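Long-range contacts in member of DUF4221 family (Bacteroides vulgatus, PDB 3S9J), which is of unknown function but folds as a six-bladed beta-propeller and carries bound sodium ions in the crystal: residues Y133-K141 and F201-L212; S28-E36 and F82-Q91. All blocks are in the same frame, centred on the assembly; numbering follows the deposited sequence. Where two conformers were deposited one is given.

How the interactions relate
From the N terminus, strand 8-19 takes the outer edge of the sheet that also holds the C-terminal strand 354-364, and the next strand, 31-36, starts a new four-stranded sheet. Interaction 2 closes a loop around that sheet by bringing 82-91, which starts the following one, beside 28-36. Interaction 1 does the same two sheets further on, closing around the 139-183 sheet and joining 133-141 to 201-212. The contacts therefore lie in series, neither nested nor crossed, and each pairs the first strands of consecutive blades. R85 connects them, its NE bonding to P137 O while I140 packs on its side chain, and Y133 meets K29. Four successive blades are thus tied together.

Interaction 1 (Y133-K141 and F201-L212); sequences YYNAPAFIK and FSYDYNYKESRL. With FMT (formic acid), chain H.
N135 and Y203 join the two backbones through Y203 N to N135 O (3.1 Å), beyond which strands 139-141 and 201-206 diverge at 41° in roughly the same direction. N135 O takes a second bond from S202 OG (2.7 Å), which lies in the carbonyl plane on a lone pair, whereas Y203 N comes in tilted from that plane. The N135 amide reaches D204 OD2 only weakly; its stronger partner is I270 O in strand 266-273. Y203 turns its ring under the bend of 136-138: with CG between its backbone N and carbonyl carbon, A136 CA and P137 CD both sit over one face in CH-pi contacts, P137 CD at 4.1 Å from the centroid. The phenol oxygen then accepts A138 N (2.9 Å). With a leucine in place of Y203, the A138 amide would probably lose its acceptor and the bend the flat surface on which it rests. Further along, F139 and Y205 form an offset stack with the planes nearly parallel (3°) and centroids 4.2 Å apart; F146 stacks on F139 as well, and R211 N lies over the other face of Y205. Y207 OH accepts I140 N (3.0 Å) in a nearly straight bond of 165°. At the outer end, Y205 OH donates to O1 of a formic acid molecule (2.7 Å) and also receives a bond from a water that connects it to K141 NZ and S210 O. The arrangement is an inter-blade contact of the six-bladed beta-propeller: the first strand of one blade, with the loop leading into it, packs on the first strand of the next.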
loop_
_atom_site.group_PDB
_atom_site.type_symbol
_atom_site.label_atom_id
_atom_site.label_comp_id
_atom_site.label_asym_id
_atom_site.label_seq_id
_atom_site.Cartn_x
_atom_site.Cartn_y
_atom_site.Cartn_z
ATOM N N TYR A 133 3.442 -1.842 -0.978
ATOM C CA TYR A 133 3.850 -1.907 -2.406
ATOM C C TYR A 133 2.771 -1.186 -3.222
ATOM O O TYR A 133 3.083 -0.406 -4.118
ATOM C CB TYR A 133 3.997 -3.362 -2.821
ATOM C CG TYR A 133 4.851 -3.612 -4.033
ATOM C CD1 TYR A 133 6.212 -3.269 -4.029
ATOM C CD2 TYR A 133 4.340 -4.292 -5.131
ATOM C CE1 TYR A 133 7.045 -3.562 -5.123
ATOM C CE2 TYR A 133 5.172 -4.580 -6.240
ATOM C CZ TYR A 133 6.513 -4.215 -6.213
ATOM O OH TYR A 133 7.338 -4.493 -7.302
ATOM N N TYR A 134 1.503 -1.410 -2.847
ATOM C CA TYR A 134 0.480 -0.359 -2.921
ATOM C C TYR A 134 0.084 -0.069 -1.476
ATOM O O TYR A 134 0.040 -0.966 -0.642
ATOM C CB TYR A 134 -0.728 -0.759 -3.773
ATOM C CG TYR A 134 -1.457 -2.005 -3.284
ATOM C CD1 TYR A 134 -1.033 -3.268 -3.651
ATOM C CD2 TYR A 134 -2.589 -1.898 -2.504
ATOM C CE1 TYR A 134 -1.706 -4.431 -3.198
ATOM C CE2 TYR A 134 -3.264 -3.032 -2.072
ATOM C CZ TYR A 134 -2.833 -4.275 -2.403
ATOM O OH TYR A 134 -3.547 -5.353 -1.918
ATOM N N ASN A 135 -0.222 1.173 -1.182
ATOM C CA ASN A 135 -0.491 1.533 0.192
ATOM C C ASN A 135 -1.767 0.791 0.673
ATOM O O ASN A 135 -2.877 1.025 0.164
ATOM C CB ASN A 135 -0.633 3.030 0.364
ATOM C CG ASN A 135 -0.556 3.450 1.829
ATOM O OD1 ASN A 135 0.151 2.815 2.609
ATOM N ND2 ASN A 135 -1.305 4.489 2.203
ATOM N N ALA A 136 -1.575 -0.096 1.641
ATOM C CA ALA A 136 -2.650 -0.895 2.224
ATOM C C ALA A 136 -2.269 -1.188 3.693
ATOM O O ALA A 136 -1.875 -2.289 4.034
ATOM C CB ALA A 136 -2.809 -2.168 1.457
ATOM N N PRO A 137 -2.351 -0.178 4.540
ATOM C CA PRO A 137 -1.671 -0.241 5.831
ATOM C C PRO A 137 -2.398 -1.037 6.906
ATOM O O PRO A 137 -1.831 -1.229 7.985
ATOM C CB PRO A 137 -1.624 1.230 6.271
ATOM C CG PRO A 137 -2.837 1.828 5.603
ATOM C CD PRO A 137 -2.866 1.178 4.268
ATOM N N ALA A 138 -3.632 -1.438 6.614
ATOM C CA ALA A 138 -4.606 -1.890 7.613
ATOM C C ALA A 138 -4.829 -0.754 8.588
ATOM O O ALA A 138 -4.193 0.306 8.510
ATOM C CB ALA A 138 -4.163 -3.159 8.314
ATOM N N PHE A 139 -5.750 -0.949 9.530
ATOM C CA PHE A 139 -5.954 0.006 10.583
ATOM C C PHE A 139 -6.611 -0.710 11.777
ATOM O O PHE A 139 -7.151 -1.836 11.642
ATOM C CB PHE A 139 -6.746 1.239 10.138
ATOM C CG PHE A 139 -8.147 0.945 9.613
ATOM C CD1 PHE A 139 -8.347 0.622 8.277
ATOM C CD2 PHE A 139 -9.252 1.006 10.448
ATOM C CE1 PHE A 139 -9.628 0.347 7.794
ATOM C CE2 PHE A 139 -10.552 0.744 9.961
ATOM C CZ PHE A 139 -10.724 0.434 8.629
ATOM N N ILE A 140 -6.482 -0.097 12.933
ATOM C CA ILE A 140 -6.995 -0.689 14.182
ATOM C C ILE A 140 -8.007 0.268 14.768
ATOM O O ILE A 140 -7.729 1.451 14.971
ATOM C CB ILE A 140 -5.863 -1.044 15.179
ATOM C CG1 ILE A 140 -4.948 -2.121 14.562
ATOM C CG2 ILE A 140 -6.427 -1.543 16.561
ATOM C CD1 ILE A 140 -3.762 -2.529 15.402
ATOM N N LYS A 141 -9.209 -0.246 15.003
ATOM C CA LYS A 141 -10.281 0.541 15.641
ATOM C C LYS A 141 -10.915 -0.367 16.688
ATOM O O LYS A 141 -11.277 -1.508 16.379
ATOM C CB LYS A 141 -11.309 1.013 14.597
ATOM C CG LYS A 141 -12.452 1.901 15.148
ATOM C CD LYS A 141 -13.393 2.434 14.025
ATOM C CE LYS A 141 -14.465 3.420 14.552
ATOM N NZ LYS A 141 -15.342 4.048 13.450
ATOM N N PHE A 201 -7.581 -1.687 -5.169
ATOM C CA PHE A 201 -7.604 -0.360 -4.577
ATOM C C PHE A 201 -6.541 -0.205 -3.520
ATOM O O PHE A 201 -6.110 -1.186 -2.917
ATOM C CB PHE A 201 -8.970 -0.001 -3.979
ATOM C CG PHE A 201 -9.393 -0.839 -2.789
ATOM C CD1 PHE A 201 -10.084 -2.029 -2.965
ATOM C CD2 PHE A 201 -9.181 -0.384 -1.497
ATOM C CE1 PHE A 201 -10.528 -2.771 -1.876
ATOM C CE2 PHE A 201 -9.620 -1.124 -0.397
ATOM C CZ PHE A 201 -10.272 -2.317 -0.585
ATOM N N SER A 202 -6.135 1.038 -3.309
ATOM C CA SER A 202 -5.282 1.435 -2.205
ATOM C C SER A 202 -6.152 2.146 -1.188
ATOM O O SER A 202 -7.238 2.642 -1.505
ATOM C CB SER A 202 -4.159 2.349 -2.739
ATOM O OG SER A 202 -3.350 2.927 -1.707
ATOM N N TYR A 203 -5.712 2.196 0.060
ATOM C CA TYR A 203 -6.501 2.896 1.078
ATOM C C TYR A 203 -5.547 3.423 2.137
ATOM O O TYR A 203 -4.405 2.974 2.258
ATOM C CB TYR A 203 -7.583 1.978 1.699
ATOM C CG TYR A 203 -7.046 0.805 2.478
ATOM C CD1 TYR A 203 -6.736 -0.377 1.847
ATOM C CD2 TYR A 203 -6.844 0.893 3.845
ATOM C CE1 TYR A 203 -6.207 -1.469 2.527
ATOM C CE2 TYR A 203 -6.332 -0.169 4.556
ATOM C CZ TYR A 203 -5.993 -1.348 3.905
ATOM O OH TYR A 203 -5.488 -2.409 4.596
ATOM N N ASP A 204 -6.032 4.370 2.905
ATOM C CA ASP A 204 -5.333 4.814 4.083
ATOM C C ASP A 204 -6.360 5.219 5.130
ATOM O O ASP A 204 -7.536 5.413 4.821
ATOM C CB ASP A 204 -4.375 5.965 3.769
ATOM C CG ASP A 204 -3.133 5.985 4.676
ATOM O OD1 ASP A 204 -3.127 5.323 5.750
ATOM O OD2 ASP A 204 -2.141 6.651 4.290
ATOM N N TYR A 205 -5.897 5.320 6.368
ATOM C CA TYR A 205 -6.771 5.619 7.491
ATOM C C TYR A 205 -6.230 6.824 8.250
ATOM O O TYR A 205 -5.086 6.838 8.650
ATOM C CB TYR A 205 -6.924 4.417 8.422
ATOM C CG TYR A 205 -8.100 4.568 9.388
ATOM C CD1 TYR A 205 -9.394 4.313 8.973
ATOM C CD2 TYR A 205 -7.911 4.959 10.718
ATOM C CE1 TYR A 205 -10.456 4.446 9.819
ATOM C CE2 TYR A 205 -8.985 5.092 11.576
ATOM C CZ TYR A 205 -10.250 4.828 11.123
ATOM O OH TYR A 205 -11.327 4.934 11.973
ATOM N N ASN A 206 -7.088 7.810 8.434
ATOM C CA ASN A 206 -6.782 9.079 9.085
ATOM C C ASN A 206 -7.320 8.963 10.509
ATOM O O ASN A 206 -8.528 8.994 10.727
ATOM C CB ASN A 206 -7.483 10.179 8.263
ATOM C CG ASN A 206 -7.544 11.540 8.953
ATOM O OD1 ASN A 206 -7.335 11.667 10.160
ATOM N ND2 ASN A 206 -7.857 12.566 8.170
ATOM N N TYR A 207 -6.424 8.766 11.467
ATOM C CA TYR A 207 -6.836 8.545 12.863
ATOM C C TYR A 207 -7.348 9.810 13.527
ATOM O O TYR A 207 -8.181 9.746 14.419
ATOM C CB TYR A 207 -5.714 7.935 13.693
ATOM C CG TYR A 207 -5.460 6.460 13.380
ATOM C CD1 TYR A 207 -6.236 5.459 13.984
ATOM C CD2 TYR A 207 -4.441 6.073 12.519
ATOM C CE1 TYR A 207 -6.018 4.128 13.722
ATOM C CE2 TYR A 207 -4.214 4.727 12.235
ATOM C CZ TYR A 207 -4.998 3.758 12.863
ATOM O OH TYR A 207 -4.794 2.418 12.610
ATOM N N LYS A 208 -6.856 10.958 13.081
ATOM C CA LYS A 208 -7.342 12.248 13.586
ATOM C C LYS A 208 -8.858 12.367 13.441
ATOM O O LYS A 208 -9.556 12.793 14.370
ATOM C CB LYS A 208 -6.654 13.384 12.815
ATOM C CG LYS A 208 -7.080 14.833 13.197
ATOM C CD LYS A 208 -6.582 15.821 12.108
ATOM C CE LYS A 208 -7.262 17.169 12.158
ATOM N NZ LYS A 208 -6.512 18.122 13.015
ATOM N N GLU A 209 -9.370 12.029 12.261
ATOM C CA GLU A 209 -10.801 12.179 11.966
ATOM C C GLU A 209 -11.533 10.845 11.927
ATOM O O GLU A 209 -12.720 10.824 11.609
ATOM C CB GLU A 209 -11.010 12.894 10.619
ATOM C CG GLU A 209 -10.379 14.266 10.513
ATOM C CD GLU A 209 -11.008 15.288 11.463
ATOM O OE1 GLU A 209 -12.113 15.033 11.984
ATOM O OE2 GLU A 209 -10.391 16.346 11.674
ATOM N N SER A 210 -10.840 9.748 12.234
ATOM C CA SER A 210 -11.421 8.399 12.166
ATOM C C SER A 210 -12.063 8.171 10.798
ATOM O O SER A 210 -13.264 7.869 10.665
ATOM C CB SER A 210 -12.408 8.188 13.331
ATOM O OG SER A 210 -11.660 8.017 14.518
ATOM N N ARG A 211 -11.229 8.335 9.772
ATOM C CA ARG A 211 -11.694 8.476 8.408
ATOM C C ARG A 211 -10.895 7.555 7.473
ATOM O O ARG A 211 -9.674 7.606 7.430
ATOM C CB ARG A 211 -11.546 9.947 7.985
ATOM C CG ARG A 211 -11.871 10.272 6.559
ATOM C CD ARG A 211 -11.896 11.780 6.342
ATOM N NE ARG A 211 -13.092 12.355 6.961
ATOM C CZ ARG A 211 -13.218 13.606 7.376
ATOM N NH1 ARG A 211 -12.223 14.474 7.245
ATOM N NH2 ARG A 211 -14.356 13.987 7.935
ATOM N N LEU A 212 -11.633 6.745 6.722
ATOM C CA LEU A 212 -11.086 5.796 5.771
ATOM C C LEU A 212 -11.246 6.384 4.386
ATOM O O LEU A 212 -12.321 6.861 4.033
ATOM C CB LEU A 212 -11.861 4.503 5.828
ATOM C CG LEU A 212 -11.520 3.403 4.817
ATOM C CD1 LEU A 212 -10.070 2.913 4.985
ATOM C CD2 LEU A 212 -12.524 2.243 4.991
HETATM C C FMT H . -10.248 4.694 15.620
HETATM O O1 FMT H . -10.557 5.177 14.527
HETATM O O2 FMT H . -9.105 4.327 15.918
HETATM O O HOH W 1 -3.224 2.421 9.861
HETATM O O HOH W 2 -13.942 5.194 11.222
#

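Interaction 2 (S28-E36 and F82-Q91); sequences SKSMFQFEE and FGSRPSPDSQ. With FMT (formic acid), chain J; GOL (glycerol), chain T.
E36 and D89 meet at one end of an inter-blade seam in the six-bladed beta-propeller, where strand 31-36 runs alongside strand 84-86, the two first strands of neighbouring blades, only 4° from parallel and 7.3 Å apart at their axes. The E36 side chain is extended, with CG anti to the backbone N, and reaches across the seam. Its CB packs on D89 CB (4.0 Å), and its CG comes up to D89 OD2 (3.8 Å). CD lies 3.7 Å from D89 CB, and the two carboxylates stack with their planes 29° apart, a pairing of like charges that the donors around E36, and K66 bonded to S90 OG, probably ease. At the tip, OE1 is gripped twice by S90: the hydroxyl OG donates to the syn lone pair of OE1 (2.7 Å), while the backbone N arrives from above the carboxylate plane (3.0 Å). OE2 takes Q91 NE2 on its own syn lone pair (2.9 Å), so three bonds fix the rotation of the group. In the middle of the seam P86 CB stands over one face of the F34 ring in a CH-pi contact. F32 turns a ring edge to S84 O, and the R85 guanidinium holds a formic acid molecule through NH1 and NH2. At the far end S30 OG accepts S84 N at 2.9 Å, with an N-H...O angle of 165°.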
loop_
_atom_site.group_PDB
_atom_site.type_symbol
_atom_site.label_atom_id
_atom_site.label_comp_id
_atom_site.label_asym_id
_atom_site.label_seq_id
_atom_site.Cartn_x
_atom_site.Cartn_y
_atom_site.Cartn_z
ATOM N N SER A 28 11.524 -3.620 0.114
ATOM C CA SER A 28 10.513 -4.152 0.990
ATOM C C SER A 28 9.141 -3.857 0.432
ATOM O O SER A 28 8.918 -2.758 -0.073
ATOM C CB SER A 28 10.585 -3.489 2.367
ATOM O OG SER A 28 9.505 -4.010 3.191
ATOM N N LYS A 29 8.230 -4.826 0.549
ATOM C CA LYS A 29 6.827 -4.633 0.167
ATOM C C LYS A 29 5.940 -4.264 1.346
ATOM O O LYS A 29 4.737 -4.100 1.168
ATOM C CB LYS A 29 6.263 -5.880 -0.523
ATOM C CG LYS A 29 6.954 -6.162 -1.868
ATOM C CD LYS A 29 6.259 -7.296 -2.615
ATOM C CE LYS A 29 6.833 -7.544 -3.990
ATOM N NZ LYS A 29 6.189 -8.803 -4.593
ATOM N N SER A 30 6.528 -4.102 2.526
ATOM C CA SER A 30 5.765 -3.754 3.722
ATOM C C SER A 30 6.637 -2.855 4.617
ATOM O O SER A 30 7.266 -3.309 5.601
ATOM C CB SER A 30 5.325 -5.011 4.432
ATOM O OG SER A 30 4.419 -4.709 5.509
HETATM N N MSE A 31 6.689 -1.584 4.232
HETATM C CA MSE A 31 7.502 -0.594 4.938
HETATM C C MSE A 31 6.610 0.572 5.322
HETATM O O MSE A 31 5.891 1.108 4.499
HETATM C CB MSE A 31 8.706 -0.072 4.117
HETATM C CG MSE A 31 8.496 0.155 2.713
HETATM SE SE MSE A 31 9.968 1.435 2.201
HETATM C CE MSE A 31 8.738 2.990 2.206
ATOM N N PHE A 32 6.636 0.911 6.603
ATOM C CA PHE A 32 5.772 1.946 7.149
ATOM C C PHE A 32 6.526 2.834 8.112
ATOM O O PHE A 32 7.264 2.355 8.962
ATOM C CB PHE A 32 4.639 1.314 7.935
ATOM C CG PHE A 32 3.726 0.417 7.110
ATOM C CD1 PHE A 32 2.910 0.960 6.145
ATOM C CD2 PHE A 32 3.719 -0.964 7.305
ATOM C CE1 PHE A 32 2.070 0.139 5.388
ATOM C CE2 PHE A 32 2.870 -1.785 6.596
ATOM C CZ PHE A 32 2.037 -1.228 5.606
ATOM N N GLN A 33 6.284 4.129 8.024
ATOM C CA GLN A 33 6.827 5.079 8.986
ATOM C C GLN A 33 5.994 5.004 10.273
ATOM O O GLN A 33 4.762 4.844 10.238
ATOM C CB GLN A 33 6.828 6.491 8.380
ATOM C CG GLN A 33 7.479 7.575 9.216
ATOM C CD GLN A 33 6.511 8.315 10.145
ATOM O OE1 GLN A 33 5.387 7.869 10.363
ATOM N NE2 GLN A 33 6.960 9.459 10.692
ATOM N N PHE A 34 6.683 5.166 11.403
ATOM C CA PHE A 34 6.044 5.223 12.709
ATOM C C PHE A 34 6.883 6.052 13.683
ATOM O O PHE A 34 8.056 6.300 13.439
ATOM C CB PHE A 34 5.783 3.822 13.262
ATOM C CG PHE A 34 7.014 3.079 13.690
ATOM C CD1 PHE A 34 7.778 2.401 12.773
ATOM C CD2 PHE A 34 7.383 3.021 15.025
ATOM C CE1 PHE A 34 8.912 1.720 13.145
ATOM C CE2 PHE A 34 8.506 2.335 15.425
ATOM C CZ PHE A 34 9.283 1.653 14.479
ATOM N N GLU A 35 6.223 6.500 14.745
ATOM C CA GLU A 35 6.866 7.198 15.844
ATOM C C GLU A 35 6.942 6.319 17.064
ATOM O O GLU A 35 6.008 5.587 17.351
ATOM C CB GLU A 35 6.082 8.457 16.177
ATOM C CG GLU A 35 5.999 9.474 15.021
ATOM C CD GLU A 35 6.623 10.801 15.306
ATOM O OE1 GLU A 35 7.165 10.993 16.415
ATOM O OE2 GLU A 35 6.570 11.686 14.428
ATOM N N GLU A 36 8.074 6.399 17.767
ATOM C CA GLU A 36 8.282 5.696 19.009
ATOM C C GLU A 36 9.315 6.450 19.845
ATOM O O GLU A 36 10.331 6.916 19.334
ATOM C CB GLU A 36 8.747 4.270 18.764
ATOM C CG GLU A 36 8.730 3.392 20.023
ATOM C CD GLU A 36 9.052 1.921 19.788
ATOM O OE1 GLU A 36 8.972 1.460 18.629
ATOM O OE2 GLU A 36 9.398 1.210 20.776
ATOM N N PHE A 82 4.264 -12.324 5.159
ATOM C CA PHE A 82 4.243 -11.397 4.049
ATOM C C PHE A 82 3.274 -10.268 4.365
ATOM O O PHE A 82 2.065 -10.307 4.142
ATOM C CB PHE A 82 4.014 -12.043 2.685
ATOM C CG PHE A 82 4.878 -11.427 1.630
ATOM C CD1 PHE A 82 6.251 -11.363 1.829
ATOM C CD2 PHE A 82 4.345 -10.869 0.489
ATOM C CE1 PHE A 82 7.084 -10.768 0.908
ATOM C CE2 PHE A 82 5.183 -10.296 -0.449
ATOM C CZ PHE A 82 6.564 -10.246 -0.212
ATOM N N GLY A 83 3.864 -9.247 4.952
ATOM C CA GLY A 83 3.158 -8.086 5.437
ATOM C C GLY A 83 3.338 -8.005 6.950
ATOM O O GLY A 83 3.134 -8.987 7.679
ATOM N N SER A 84 3.667 -6.818 7.428
ATOM C CA SER A 84 3.895 -6.577 8.845
ATOM C C SER A 84 3.772 -5.103 9.128
ATOM O O SER A 84 4.121 -4.259 8.286
ATOM C CB SER A 84 5.250 -7.139 9.294
ATOM O OG SER A 84 6.305 -6.562 8.545
ATOM N N ARG A 85 3.262 -4.766 10.317
ATOM C CA ARG A 85 2.965 -3.393 10.610
ATOM C C ARG A 85 3.184 -3.044 12.069
ATOM O O ARG A 85 2.790 -3.811 12.954
ATOM C CB ARG A 85 1.499 -3.115 10.246
ATOM C CG ARG A 85 0.520 -3.865 11.084
ATOM C CD ARG A 85 -0.919 -3.718 10.633
ATOM N NE ARG A 85 -1.393 -2.368 10.466
ATOM C CZ ARG A 85 -1.731 -1.512 11.432
ATOM N NH1 ARG A 85 -1.585 -1.784 12.733
ATOM N NH2 ARG A 85 -2.228 -0.348 11.090
ATOM N N PRO A 86 3.780 -1.876 12.319
ATOM C CA PRO A 86 3.868 -1.349 13.700
ATOM C C PRO A 86 2.462 -1.040 14.170
ATOM O O PRO A 86 1.677 -0.434 13.419
ATOM C CB PRO A 86 4.694 -0.079 13.552
ATOM C CG PRO A 86 4.592 0.342 12.139
ATOM C CD PRO A 86 4.277 -0.917 11.318
ATOM N N SER A 87 2.124 -1.465 15.384
ATOM C CA SER A 87 0.730 -1.479 15.806
ATOM C C SER A 87 0.567 -0.931 17.251
ATOM O O SER A 87 0.021 -1.634 18.118
ATOM C CB SER A 87 0.175 -2.899 15.702
ATOM O OG SER A 87 0.192 -3.354 14.360
ATOM N N PRO A 88 0.981 0.328 17.486
ATOM C CA PRO A 88 1.413 1.359 16.517
ATOM C C PRO A 88 2.905 1.558 16.377
ATOM O O PRO A 88 3.333 2.361 15.559
ATOM C CB PRO A 88 0.804 2.635 17.106
ATOM C CG PRO A 88 0.937 2.422 18.584
ATOM C CD PRO A 88 0.663 0.948 18.802
ATOM N N ASP A 89 3.682 0.840 17.179
ATOM C CA ASP A 89 5.138 0.960 17.162
ATOM C C ASP A 89 5.766 -0.417 17.153
ATOM O O ASP A 89 5.073 -1.405 16.885
ATOM C CB ASP A 89 5.619 1.848 18.316
ATOM C CG ASP A 89 5.264 1.298 19.698
ATOM O OD1 ASP A 89 5.088 0.095 19.881
ATOM O OD2 ASP A 89 5.159 2.113 20.634
ATOM N N SER A 90 7.063 -0.510 17.421
ATOM C CA SER A 90 7.779 -1.781 17.265
ATOM C C SER A 90 7.599 -2.725 18.438
ATOM O O SER A 90 8.035 -3.864 18.379
ATOM C CB SER A 90 9.268 -1.534 17.060
ATOM O OG SER A 90 9.875 -1.001 18.228
ATOM N N GLN A 91 6.917 -2.285 19.490
ATOM C CA GLN A 91 6.726 -3.145 20.664
ATOM C C GLN A 91 5.623 -4.165 20.487
ATOM O O GLN A 91 5.569 -5.180 21.213
ATOM C CB GLN A 91 6.426 -2.287 21.899
ATOM C CG GLN A 91 7.549 -1.315 22.260
ATOM C CD GLN A 91 8.910 -1.992 22.396
ATOM O OE1 GLN A 91 9.047 -3.011 23.067
ATOM N NE2 GLN A 91 9.914 -1.433 21.739
HETATM C C FMT J . -2.063 1.522 14.218
HETATM O O1 FMT J . -2.080 1.749 13.001
HETATM O O2 FMT J . -1.872 0.399 14.698
HETATM C C1 GOL T . 14.473 2.148 18.653
HETATM O O1 GOL T . 15.223 1.038 18.232
HETATM C C2 GOL T . 12.985 1.848 18.763
HETATM O O2 GOL T . 12.812 0.645 19.458
HETATM C C3 GOL T . 12.235 1.896 17.423
HETATM O O3 GOL T . 11.771 0.628 17.011
HETATM O O HOH W 3 4.660 4.599 20.308
HETATM O O HOH W 4 3.344 5.177 17.414
#